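NADH dehydrogenase, putative (Plasmodium falciparum, PDB 5JWC) probably passes electrons from NADH to ubiquinone through a bound flavin-adenine dinucleotide, acting as a membrane-associated type II NADH dehydrogenase that is targeted by the antimalarial inhibitor RYL-552. Local coordinates at residues D48-D53 and N94-N99; D112-C117 and K126-Y131; D324-V329 and A431-N436. All blocks are in the same frame, centred on the assembly; numbering follows the deposited sequence.

Contact 1. Residues D48-D53 and N94-N99; sequences DFKKYD and NGYCGN
Lys50 lies along one face of the Tyr96 ring and illustrates how the hydrocarbon part of a lysine can serve as an apolar surface. With CG anti to the backbone N (chi1 -172°) and the chain extended beyond it, the side chain runs across the ring toward the phenol oxygen. Its CB meets the near rim, at Tyr96 CD2. The next carbon, Lys50 CG, stands over the centre, 3.7 Å from the centroid of the Tyr96 ring, in a CH-pi contact. Lys50 CD moves out over Tyr96 CE2 at 3.5 Å, and Lys50 CE reaches Tyr96 OH at 3.3 Å. Lys50 NZ ends 3.7 Å from Tyr96 OH, too far for a hydrogen bond. Both loops lead into neighbouring parallel strands of the FAD-binding sheet: 48-53 completes the beta-alpha-beta crossover from strand 30-34 through helix 38-46 to strand 53-57, while 94-99 enters strand 99-109. An Asx turn shapes each loop, made by Asp48 in the first and Asn94 in the second. Phe49, buried beside them, lays a ring face on the peptide joining Cys97 to Gly98, and Gly98 CA sits 3.9 Å from the centroid of the Phe49 ring; Lys92 adds a cation-pi contact to this ring. Farther along, one water donates to Tyr52 O at 2.9 Å and to Cys97 O at 2.7 Å.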
loop_
_atom_site.group_PDB
_atom_site.type_symbol
_atom_site.label_atom_id
_atom_site.label_comp_id
_atom_site.label_asym_id
_atom_site.label_seq_id
_atom_site.Cartn_x
_atom_site.Cartn_y
_atom_site.Cartn_z
ATOM N N ASP A 48 -8.241 -21.181 -24.543
ATOM C CA ASP A 48 -9.272 -22.129 -24.119
ATOM C C ASP A 48 -8.712 -23.158 -23.136
ATOM O O ASP A 48 -7.936 -24.038 -23.520
ATOM C CB ASP A 48 -9.874 -22.836 -25.332
ATOM C CG ASP A 48 -11.203 -23.521 -25.017
ATOM O OD1 ASP A 48 -11.368 -24.033 -23.892
ATOM O OD2 ASP A 48 -12.086 -23.541 -25.907
ATOM N N PHE A 49 -9.120 -23.062 -21.875
ATOM C CA PHE A 49 -8.643 -23.984 -20.847
ATOM C C PHE A 49 -9.179 -25.408 -21.050
ATOM O O PHE A 49 -8.628 -26.358 -20.516
ATOM C CB PHE A 49 -9.030 -23.487 -19.448
ATOM C CG PHE A 49 -8.272 -22.266 -19.003
ATOM C CD1 PHE A 49 -7.010 -21.992 -19.501
ATOM C CD2 PHE A 49 -8.828 -21.388 -18.087
ATOM C CE1 PHE A 49 -6.313 -20.853 -19.089
ATOM C CE2 PHE A 49 -8.133 -20.253 -17.669
ATOM C CZ PHE A 49 -6.888 -19.987 -18.169
ATOM N N LYS A 50 -10.260 -25.550 -21.807
ATOM C CA LYS A 50 -10.765 -26.884 -22.127
ATOM C C LYS A 50 -9.836 -27.590 -23.119
ATOM O O LYS A 50 -9.569 -28.787 -22.982
ATOM C CB LYS A 50 -12.183 -26.807 -22.695
ATOM C CG LYS A 50 -12.865 -28.162 -22.891
ATOM C CD LYS A 50 -14.346 -27.975 -23.233
ATOM C CE LYS A 50 -15.106 -29.303 -23.233
ATOM N NZ LYS A 50 -16.585 -29.072 -23.271
ATOM N N LYS A 51 -9.315 -26.841 -24.090
ATOM C CA LYS A 51 -8.497 -27.426 -25.156
ATOM C C LYS A 51 -7.063 -27.670 -24.725
ATOM O O LYS A 51 -6.415 -28.593 -25.212
ATOM C CB LYS A 51 -8.521 -26.532 -26.404
ATOM C CG LYS A 51 -9.940 -26.270 -26.900
ATOM C CD LYS A 51 -9.994 -25.604 -28.279
ATOM C CE LYS A 51 -11.441 -25.497 -28.766
ATOM N NZ LYS A 51 -11.628 -24.486 -29.861
ATOM N N TYR A 52 -6.557 -26.848 -23.810
ATOM C CA TYR A 52 -5.165 -26.960 -23.423
ATOM C C TYR A 52 -4.993 -26.980 -21.918
ATOM O O TYR A 52 -5.865 -26.556 -21.170
ATOM C CB TYR A 52 -4.339 -25.809 -24.027
ATOM C CG TYR A 52 -4.325 -25.761 -25.558
ATOM C CD1 TYR A 52 -3.373 -26.465 -26.282
ATOM C CD2 TYR A 52 -5.258 -25.009 -26.263
ATOM C CE1 TYR A 52 -3.345 -26.421 -27.685
ATOM C CE2 TYR A 52 -5.238 -24.962 -27.662
ATOM C CZ TYR A 52 -4.283 -25.670 -28.358
ATOM O OH TYR A 52 -4.255 -25.619 -29.734
ATOM N N ASP A 53 -3.851 -27.496 -21.489
ATOM C CA ASP A 53 -3.427 -27.400 -20.103
ATOM C C ASP A 53 -2.437 -26.252 -19.971
ATOM O O ASP A 53 -1.277 -26.364 -20.376
ATOM C CB ASP A 53 -2.798 -28.701 -19.622
ATOM C CG ASP A 53 -2.350 -28.622 -18.176
ATOM O OD1 ASP A 53 -3.196 -28.308 -17.305
ATOM O OD2 ASP A 53 -1.149 -28.861 -17.917
ATOM N N ASN A 94 -16.629 -22.306 -18.035
ATOM C CA ASN A 94 -16.826 -23.685 -18.498
ATOM C C ASN A 94 -16.615 -24.741 -17.414
ATOM O O ASN A 94 -17.154 -25.845 -17.513
ATOM C CB ASN A 94 -15.889 -23.967 -19.678
ATOM C CG ASN A 94 -14.528 -23.288 -19.527
ATOM O OD1 ASN A 94 -13.715 -23.694 -18.697
ATOM N ND2 ASN A 94 -14.281 -22.251 -20.325
ATOM N N GLY A 95 -15.840 -24.395 -16.387
ATOM C CA GLY A 95 -15.447 -25.348 -15.363
ATOM C C GLY A 95 -14.016 -25.836 -15.533
ATOM O O GLY A 95 -13.505 -26.612 -14.720
ATOM N N TYR A 96 -13.366 -25.389 -16.602
ATOM C CA TYR A 96 -11.977 -25.753 -16.859
ATOM C C TYR A 96 -11.046 -24.638 -16.385
ATOM O O TYR A 96 -11.387 -23.459 -16.444
ATOM C CB TYR A 96 -11.773 -26.044 -18.346
ATOM C CG TYR A 96 -12.624 -27.194 -18.835
ATOM C CD1 TYR A 96 -12.144 -28.501 -18.814
ATOM C CD2 TYR A 96 -13.921 -26.973 -19.293
ATOM C CE1 TYR A 96 -12.937 -29.556 -19.254
ATOM C CE2 TYR A 96 -14.714 -28.012 -19.728
ATOM C CZ TYR A 96 -14.222 -29.301 -19.707
ATOM O OH TYR A 96 -15.017 -30.337 -20.146
ATOM N N CYS A 97 -9.872 -25.023 -15.911
ATOM C CA CYS A 97 -8.997 -24.102 -15.202
ATOM C C CYS A 97 -7.583 -24.047 -15.754
ATOM O O CYS A 97 -7.091 -24.999 -16.367
ATOM C CB CYS A 97 -8.930 -24.479 -13.714
ATOM S SG CYS A 97 -10.539 -24.470 -12.899
ATOM N N GLY A 98 -6.927 -22.922 -15.510
ATOM C CA GLY A 98 -5.512 -22.801 -15.767
ATOM C C GLY A 98 -4.771 -22.846 -14.450
ATOM O O GLY A 98 -5.386 -22.889 -13.380
ATOM N N ASN A 99 -3.448 -22.814 -14.534
ATOM C CA ASN A 99 -2.586 -22.841 -13.367
ATOM C C ASN A 99 -1.612 -21.675 -13.377
ATOM O O ASN A 99 -1.303 -21.121 -14.435
ATOM C CB ASN A 99 -1.810 -24.155 -13.344
ATOM C CG ASN A 99 -2.732 -25.358 -13.380
ATOM O OD1 ASN A 99 -3.238 -25.793 -12.349
ATOM N ND2 ASN A 99 -2.992 -25.870 -14.587
HETATM O O HOH W 1 -5.661 -25.186 -18.609
#

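Contact 2. Residues D112-C117 and K126-Y131; sequences DKYINC and KLFYDY
Ile115 and Leu127 face each other as a hydrogen-bonded antiparallel pair, with Ile115 N donating to Leu127 O at 2.8 Å and Leu127 N returning a bond to Ile115 O at 3.0 Å. The flanking pairs, Tyr114 with Phe128 and Asn116 with Lys126, are non-hydrogen-bonded. The short strand segments run at 155° to each other, their axes approaching to 4.6 Å. Past the end of the second strand the pairing persists in one more bond, Tyr129 N to Lys113 O at 3.0 Å. Lys113 and Tyr114 together oppose Phe109 in a G1 beta bulge. Strands 99-109, 114-118 and 124-128, consecutive and antiparallel, form a meander on the flank of the FAD-binding sheet, with 124-128 outermost.

Tyr114, Lys126 and Phe128 share one surface. Lys126 extends over the Tyr114 ring: its CE stands 3.5 Å from the centroid of that ring, close to the normal, and its NZ makes a cation-pi contact at 4.0 Å from the same centroid. Tyr114 CB in turn sits over a face of Phe128, whose ring meets that of Tyr114 obliquely, and Phe109 stacks on Tyr114. On the reverse surface Ile115 and Leu127 touch each other and pack on Ile32 and Ile57. Tyr129 has CG between its backbone N and carbonyl carbon (chi1 64°), which brings the ring face over the Lys113 peptide, with Tyr129 CE2 3.4 Å from Lys113 C.

The chemistry implies a two-sided hairpin: a mainly apolar surface, with Ile115 and Leu127, packs on the parallel strands 30-34 and 53-57, whereas on the other the Tyr114 ring lies under Lys126, whose charge is probably stabilised by its pi electrons.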
loop_
_atom_site.group_PDB
_atom_site.type_symbol
_atom_site.label_atom_id
_atom_site.label_comp_id
_atom_site.label_asym_id
_atom_site.label_seq_id
_atom_site.Cartn_x
_atom_site.Cartn_y
_atom_site.Cartn_z
ATOM N N ASP A 112 14.944 -30.365 -25.838
ATOM C CA ASP A 112 14.274 -31.297 -24.940
ATOM C C ASP A 112 12.918 -30.806 -24.413
ATOM O O ASP A 112 12.288 -31.496 -23.608
ATOM C CB ASP A 112 15.212 -31.637 -23.783
ATOM C CG ASP A 112 16.470 -32.364 -24.255
ATOM O OD1 ASP A 112 16.336 -33.304 -25.073
ATOM O OD2 ASP A 112 17.586 -31.994 -23.824
ATOM N N LYS A 113 12.479 -29.628 -24.870
ATOM C CA LYS A 113 11.137 -29.100 -24.577
ATOM C C LYS A 113 10.826 -28.966 -23.085
ATOM O O LYS A 113 9.757 -29.353 -22.623
ATOM C CB LYS A 113 10.098 -29.986 -25.263
ATOM C CG LYS A 113 10.313 -30.014 -26.782
ATOM C CD LYS A 113 9.290 -30.834 -27.551
ATOM C CE LYS A 113 7.918 -30.805 -26.955
ATOM N NZ LYS A 113 7.054 -31.802 -27.661
ATOM N N TYR A 114 11.776 -28.422 -22.341
ATOM C CA TYR A 114 11.540 -28.034 -20.960
ATOM C C TYR A 114 12.245 -26.725 -20.632
ATOM O O TYR A 114 13.098 -26.252 -21.393
ATOM C CB TYR A 114 11.991 -29.145 -19.986
ATOM C CG TYR A 114 13.485 -29.293 -19.841
ATOM C CD1 TYR A 114 14.196 -30.204 -20.624
ATOM C CD2 TYR A 114 14.188 -28.549 -18.908
ATOM C CE1 TYR A 114 15.577 -30.342 -20.486
ATOM C CE2 TYR A 114 15.560 -28.678 -18.763
ATOM C CZ TYR A 114 16.249 -29.576 -19.551
ATOM O OH TYR A 114 17.616 -29.688 -19.397
ATOM N N ILE A 115 11.888 -26.145 -19.490
ATOM C CA ILE A 115 12.535 -24.937 -18.996
ATOM C C ILE A 115 13.059 -25.161 -17.581
ATOM O O ILE A 115 12.527 -25.986 -16.845
ATOM C CB ILE A 115 11.570 -23.716 -18.963
ATOM C CG1 ILE A 115 10.353 -24.018 -18.079
ATOM C CG2 ILE A 115 11.139 -23.314 -20.374
ATOM C CD1 ILE A 115 9.416 -22.825 -17.864
ATOM N N ASN A 116 14.097 -24.423 -17.213
ATOM C CA ASN A 116 14.509 -24.299 -15.823
ATOM C C ASN A 116 14.050 -22.980 -15.212
ATOM O O ASN A 116 14.252 -21.910 -15.801
ATOM C CB ASN A 116 16.027 -24.395 -15.688
ATOM C CG ASN A 116 16.534 -25.817 -15.792
ATOM O OD1 ASN A 116 15.773 -26.773 -15.643
ATOM N ND2 ASN A 116 17.829 -25.961 -16.039
ATOM N N CYS A 117 13.451 -23.061 -14.027
ATOM C CA CYS A 117 13.034 -21.876 -13.277
ATOM C C CYS A 117 13.651 -21.867 -11.883
ATOM O O CYS A 117 14.151 -22.887 -11.415
ATOM C CB CYS A 117 11.511 -21.826 -13.153
ATOM S SG CYS A 117 10.627 -21.898 -14.724
ATOM N N LYS A 126 12.162 -27.659 -12.620
ATOM C CA LYS A 126 12.232 -28.069 -14.012
ATOM C C LYS A 126 10.835 -28.379 -14.515
ATOM O O LYS A 126 10.076 -29.081 -13.857
ATOM C CB LYS A 126 13.166 -29.277 -14.160
ATOM C CG LYS A 126 13.228 -29.891 -15.551
ATOM C CD LYS A 126 14.438 -30.824 -15.665
ATOM C CE LYS A 126 14.447 -31.616 -16.974
ATOM N NZ LYS A 126 15.734 -32.360 -17.149
ATOM N N LEU A 127 10.479 -27.830 -15.674
ATOM C CA LEU A 127 9.113 -27.954 -16.170
ATOM C C LEU A 127 9.091 -28.258 -17.659
ATOM O O LEU A 127 9.776 -27.609 -18.435
ATOM C CB LEU A 127 8.317 -26.673 -15.883
ATOM C CG LEU A 127 8.121 -26.332 -14.400
ATOM C CD1 LEU A 127 7.564 -24.932 -14.213
ATOM C CD2 LEU A 127 7.208 -27.365 -13.746
ATOM N N PHE A 128 8.294 -29.244 -18.050
ATOM C CA PHE A 128 8.176 -29.630 -19.438
ATOM C C PHE A 128 7.000 -28.930 -20.101
ATOM O O PHE A 128 6.025 -28.598 -19.437
ATOM C CB PHE A 128 8.008 -31.146 -19.554
ATOM C CG PHE A 128 9.270 -31.913 -19.285
ATOM C CD1 PHE A 128 10.182 -32.151 -20.300
ATOM C CD2 PHE A 128 9.540 -32.407 -18.020
ATOM C CE1 PHE A 128 11.345 -32.855 -20.055
ATOM C CE2 PHE A 128 10.702 -33.117 -17.768
ATOM C CZ PHE A 128 11.606 -33.336 -18.787
ATOM N N TYR A 129 7.084 -28.734 -21.413
ATOM C CA TYR A 129 6.006 -28.088 -22.159
ATOM C C TYR A 129 5.810 -28.718 -23.529
ATOM O O TYR A 129 6.734 -29.288 -24.088
ATOM C CB TYR A 129 6.288 -26.583 -22.327
ATOM C CG TYR A 129 7.523 -26.283 -23.159
ATOM C CD1 TYR A 129 7.463 -26.251 -24.546
ATOM C CD2 TYR A 129 8.737 -26.014 -22.551
ATOM C CE1 TYR A 129 8.589 -25.985 -25.303
ATOM C CE2 TYR A 129 9.864 -25.738 -23.295
ATOM C CZ TYR A 129 9.785 -25.728 -24.669
ATOM O OH TYR A 129 10.912 -25.455 -25.402
ATOM N N ASP A 130 4.609 -28.577 -24.080
ATOM C CA ASP A 130 4.365 -28.850 -25.493
ATOM C C ASP A 130 4.498 -27.568 -26.338
ATOM O O ASP A 130 4.987 -27.596 -27.469
ATOM C CB ASP A 130 2.986 -29.471 -25.665
ATOM C CG ASP A 130 2.891 -30.832 -24.994
ATOM O OD1 ASP A 130 3.785 -31.662 -25.248
ATOM O OD2 ASP A 130 1.966 -31.045 -24.186
ATOM N N TYR A 131 4.027 -26.454 -25.790
ATOM C CA TYR A 131 4.233 -25.141 -26.405
ATOM C C TYR A 131 4.695 -24.149 -25.359
ATOM O O TYR A 131 4.242 -24.187 -24.210
ATOM C CB TYR A 131 2.956 -24.620 -27.048
ATOM C CG TYR A 131 2.398 -25.477 -28.145
ATOM C CD1 TYR A 131 2.900 -25.408 -29.437
ATOM C CD2 TYR A 131 1.367 -26.367 -27.889
ATOM C CE1 TYR A 131 2.371 -26.204 -30.451
ATOM C CE2 TYR A 131 0.844 -27.157 -28.876
ATOM C CZ TYR A 131 1.341 -27.076 -30.155
ATOM O OH TYR A 131 0.797 -27.889 -31.128
#

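Contact 3. Residues D324-V329 and A431-N436; sequences DEKLRV and AYYLSN
A type I beta turn, Asp324 to Leu327, meets helix 424-440 through Lys326 and Leu327 on one side and Tyr433 and Leu434 on the other. The turn follows strand 321-323 and lies beside strand 337-339, an outermost strand of the FAD-binding sheet, to which Leu327 is joined by a backbone bond with Ala339. It is a good example of a carboxylate reinforcing a reverse turn already closed by its backbone, here by Leu327 N to Asp324 O. Asp324 OD2 accepts from two backbone amides, which reach it from opposite faces of its plane: Lys326 N at 2.9 Å, which makes an Asx turn, and Arg328 N at 3.0 Å. The other oxygen, Asp324 OD1, offers its syn lone pair to Arg328 NE at 2.9 Å in a salt bridge. Four bonds, counting a weak one from Arg328 NH1, thus hold the carboxylate and help to keep the shape of the loop.

Leu327, at positive phi (77°), turns its side chain toward the helix. There its CD1 branch meets the phenol obliquely, 3.7 Å from Tyr433 CD2, and also nears Leu434 CB. Leu434 also packs on Phe43 of helix 38-46 and on Tyr338.

A chi1 of 158° swings the Tyr433 ring away from its own backbone N, and the ring reaches toward the turn and brings the hydroxyl beside Lys326, with Tyr433 OH 3.6 Å from Lys326 CA. That hydroxyl is also hydrogen-bonded to Pro451 O, and Phe453 meets the ring edge-to-face. A single water completes the join, donating one proton to Lys326 O at 2.6 Å and the other to Tyr433 OH at 3.1 Å.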
loop_
_atom_site.group_PDB
_atom_site.type_symbol
_atom_site.label_atom_id
_atom_site.label_comp_id
_atom_site.label_asym_id
_atom_site.label_seq_id
_atom_site.Cartn_x
_atom_site.Cartn_y
_atom_site.Cartn_z
ATOM N N ASP A 324 8.952 -15.184 -36.559
ATOM C CA ASP A 324 8.448 -15.025 -37.914
ATOM C C ASP A 324 7.072 -14.367 -37.901
ATOM O O ASP A 324 6.577 -13.959 -36.842
ATOM C CB ASP A 324 8.410 -16.376 -38.657
ATOM C CG ASP A 324 7.445 -17.404 -38.028
ATOM O OD1 ASP A 324 7.644 -18.611 -38.318
ATOM O OD2 ASP A 324 6.495 -17.049 -37.281
ATOM N N GLU A 325 6.443 -14.301 -39.071
ATOM C CA GLU A 325 5.192 -13.565 -39.239
ATOM C C GLU A 325 4.026 -14.187 -38.485
ATOM O O GLU A 325 2.947 -13.593 -38.386
ATOM C CB GLU A 325 4.851 -13.437 -40.725
ATOM C CG GLU A 325 4.520 -14.768 -41.457
ATOM C CD GLU A 325 5.736 -15.620 -41.808
ATOM O OE1 GLU A 325 6.890 -15.175 -41.634
ATOM O OE2 GLU A 325 5.533 -16.761 -42.271
ATOM N N LYS A 326 4.257 -15.375 -37.928
ATOM C CA LYS A 326 3.230 -16.089 -37.177
ATOM C C LYS A 326 3.594 -16.136 -35.694
ATOM O O LYS A 326 2.944 -16.834 -34.909
ATOM C CB LYS A 326 3.052 -17.506 -37.743
ATOM C CG LYS A 326 2.250 -17.541 -39.034
ATOM C CD LYS A 326 2.384 -18.887 -39.748
ATOM C CE LYS A 326 1.596 -18.880 -41.052
ATOM N NZ LYS A 326 1.871 -20.085 -41.909
ATOM N N LEU A 327 4.649 -15.391 -35.355
ATOM C CA LEU A 327 5.147 -15.158 -33.995
ATOM C C LEU A 327 5.930 -16.346 -33.453
ATOM O O LEU A 327 6.190 -16.419 -32.249
ATOM C CB LEU A 327 4.005 -14.784 -33.024
ATOM C CG LEU A 327 3.168 -13.572 -33.417
ATOM C CD1 LEU A 327 2.162 -13.173 -32.331
ATOM C CD2 LEU A 327 4.088 -12.401 -33.737
ATOM N N ARG A 328 6.317 -17.262 -34.344
ATOM C CA ARG A 328 7.157 -18.399 -33.957
ATOM C C ARG A 328 8.616 -17.996 -33.879
ATOM O O ARG A 328 9.134 -17.373 -34.795
ATOM C CB ARG A 328 6.987 -19.564 -34.950
ATOM C CG ARG A 328 5.554 -20.070 -35.001
ATOM C CD ARG A 328 5.320 -21.114 -36.080
ATOM N NE ARG A 328 5.718 -20.621 -37.393
ATOM C CZ ARG A 328 5.661 -21.341 -38.504
ATOM N NH1 ARG A 328 6.047 -20.806 -39.656
ATOM N NH2 ARG A 328 5.211 -22.587 -38.466
ATOM N N VAL A 329 9.279 -18.345 -32.782
ATOM C CA VAL A 329 10.698 -18.074 -32.639
ATOM C C VAL A 329 11.484 -18.768 -33.754
ATOM O O VAL A 329 11.250 -19.937 -34.038
ATOM C CB VAL A 329 11.219 -18.536 -31.277
ATOM C CG1 VAL A 329 12.746 -18.406 -31.214
ATOM C CG2 VAL A 329 10.545 -17.721 -30.145
ATOM N N ALA A 431 -1.367 -11.135 -28.307
ATOM C CA ALA A 431 -1.890 -12.142 -27.399
ATOM C C ALA A 431 -3.234 -12.662 -27.881
ATOM O O ALA A 431 -3.494 -13.861 -27.787
ATOM C CB ALA A 431 -2.017 -11.581 -25.955
ATOM N N TYR A 432 -4.108 -11.770 -28.345
ATOM C CA TYR A 432 -5.414 -12.202 -28.802
ATOM C C TYR A 432 -5.287 -12.982 -30.118
ATOM O O TYR A 432 -5.976 -13.990 -30.314
ATOM C CB TYR A 432 -6.381 -11.021 -28.932
ATOM C CG TYR A 432 -6.892 -10.570 -27.567
ATOM C CD1 TYR A 432 -6.740 -11.396 -26.451
ATOM C CD2 TYR A 432 -7.544 -9.347 -27.392
ATOM C CE1 TYR A 432 -7.198 -11.016 -25.195
ATOM C CE2 TYR A 432 -8.016 -8.960 -26.136
ATOM C CZ TYR A 432 -7.836 -9.805 -25.039
ATOM O OH TYR A 432 -8.285 -9.452 -23.773
ATOM N N TYR A 433 -4.419 -12.503 -31.009
ATOM C CA TYR A 433 -4.153 -13.185 -32.272
ATOM C C TYR A 433 -3.687 -14.616 -32.005
ATOM O O TYR A 433 -4.233 -15.570 -32.563
ATOM C CB TYR A 433 -3.103 -12.418 -33.103
ATOM C CG TYR A 433 -2.378 -13.255 -34.136
ATOM C CD1 TYR A 433 -2.911 -13.444 -35.415
ATOM C CD2 TYR A 433 -1.160 -13.854 -33.838
ATOM C CE1 TYR A 433 -2.239 -14.219 -36.371
ATOM C CE2 TYR A 433 -0.488 -14.626 -34.778
ATOM C CZ TYR A 433 -1.029 -14.804 -36.040
ATOM O OH TYR A 433 -0.346 -15.580 -36.962
ATOM N N LEU A 434 -2.686 -14.760 -31.141
ATOM C CA LEU A 434 -2.016 -16.033 -30.979
ATOM C C LEU A 434 -2.863 -17.038 -30.185
ATOM O O LEU A 434 -2.885 -18.230 -30.507
ATOM C CB LEU A 434 -0.666 -15.838 -30.313
ATOM C CG LEU A 434 0.181 -17.098 -30.214
ATOM C CD1 LEU A 434 0.409 -17.652 -31.643
ATOM C CD2 LEU A 434 1.490 -16.769 -29.506
ATOM N N SER A 435 -3.558 -16.557 -29.161
ATOM C CA SER A 435 -4.448 -17.413 -28.387
ATOM C C SER A 435 -5.580 -17.889 -29.306
ATOM O O SER A 435 -5.943 -19.069 -29.292
ATOM C CB SER A 435 -4.981 -16.679 -27.139
ATOM O OG SER A 435 -5.805 -15.579 -27.485
ATOM N N ASN A 436 -6.100 -16.992 -30.143
ATOM C CA ASN A 436 -7.084 -17.401 -31.144
ATOM C C ASN A 436 -6.523 -18.431 -32.130
ATOM O O ASN A 436 -7.260 -19.316 -32.594
ATOM C CB ASN A 436 -7.613 -16.203 -31.923
ATOM C CG ASN A 436 -8.715 -16.584 -32.903
ATOM O OD1 ASN A 436 -9.837 -16.889 -32.499
ATOM N ND2 ASN A 436 -8.403 -16.562 -34.195
HETATM O O HOH W 2 0.597 -17.979 -35.302
#

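How the contacts relate
From the N terminus, contact 1 comes first, closing the loop from 48-53 to 94-99 where two neighbouring parallel strands begin. Strand 99-109 then carries the chain to contact 2, a short hairpin closure between 112-117 and 126-131, after which strand 131-134 returns to the parallel part of the same sheet. Contact 3 spans the longest interval, from the turn at 324-329 to helix 424-440, and so brings a late helix back to the FAD-binding region. The three loops follow in series; none nests or crosses. Their centres lie about 19 Å from one another. Together they join the entries of two strands, the meander and helix 424-440 to the FAD-binding sheet or its edge.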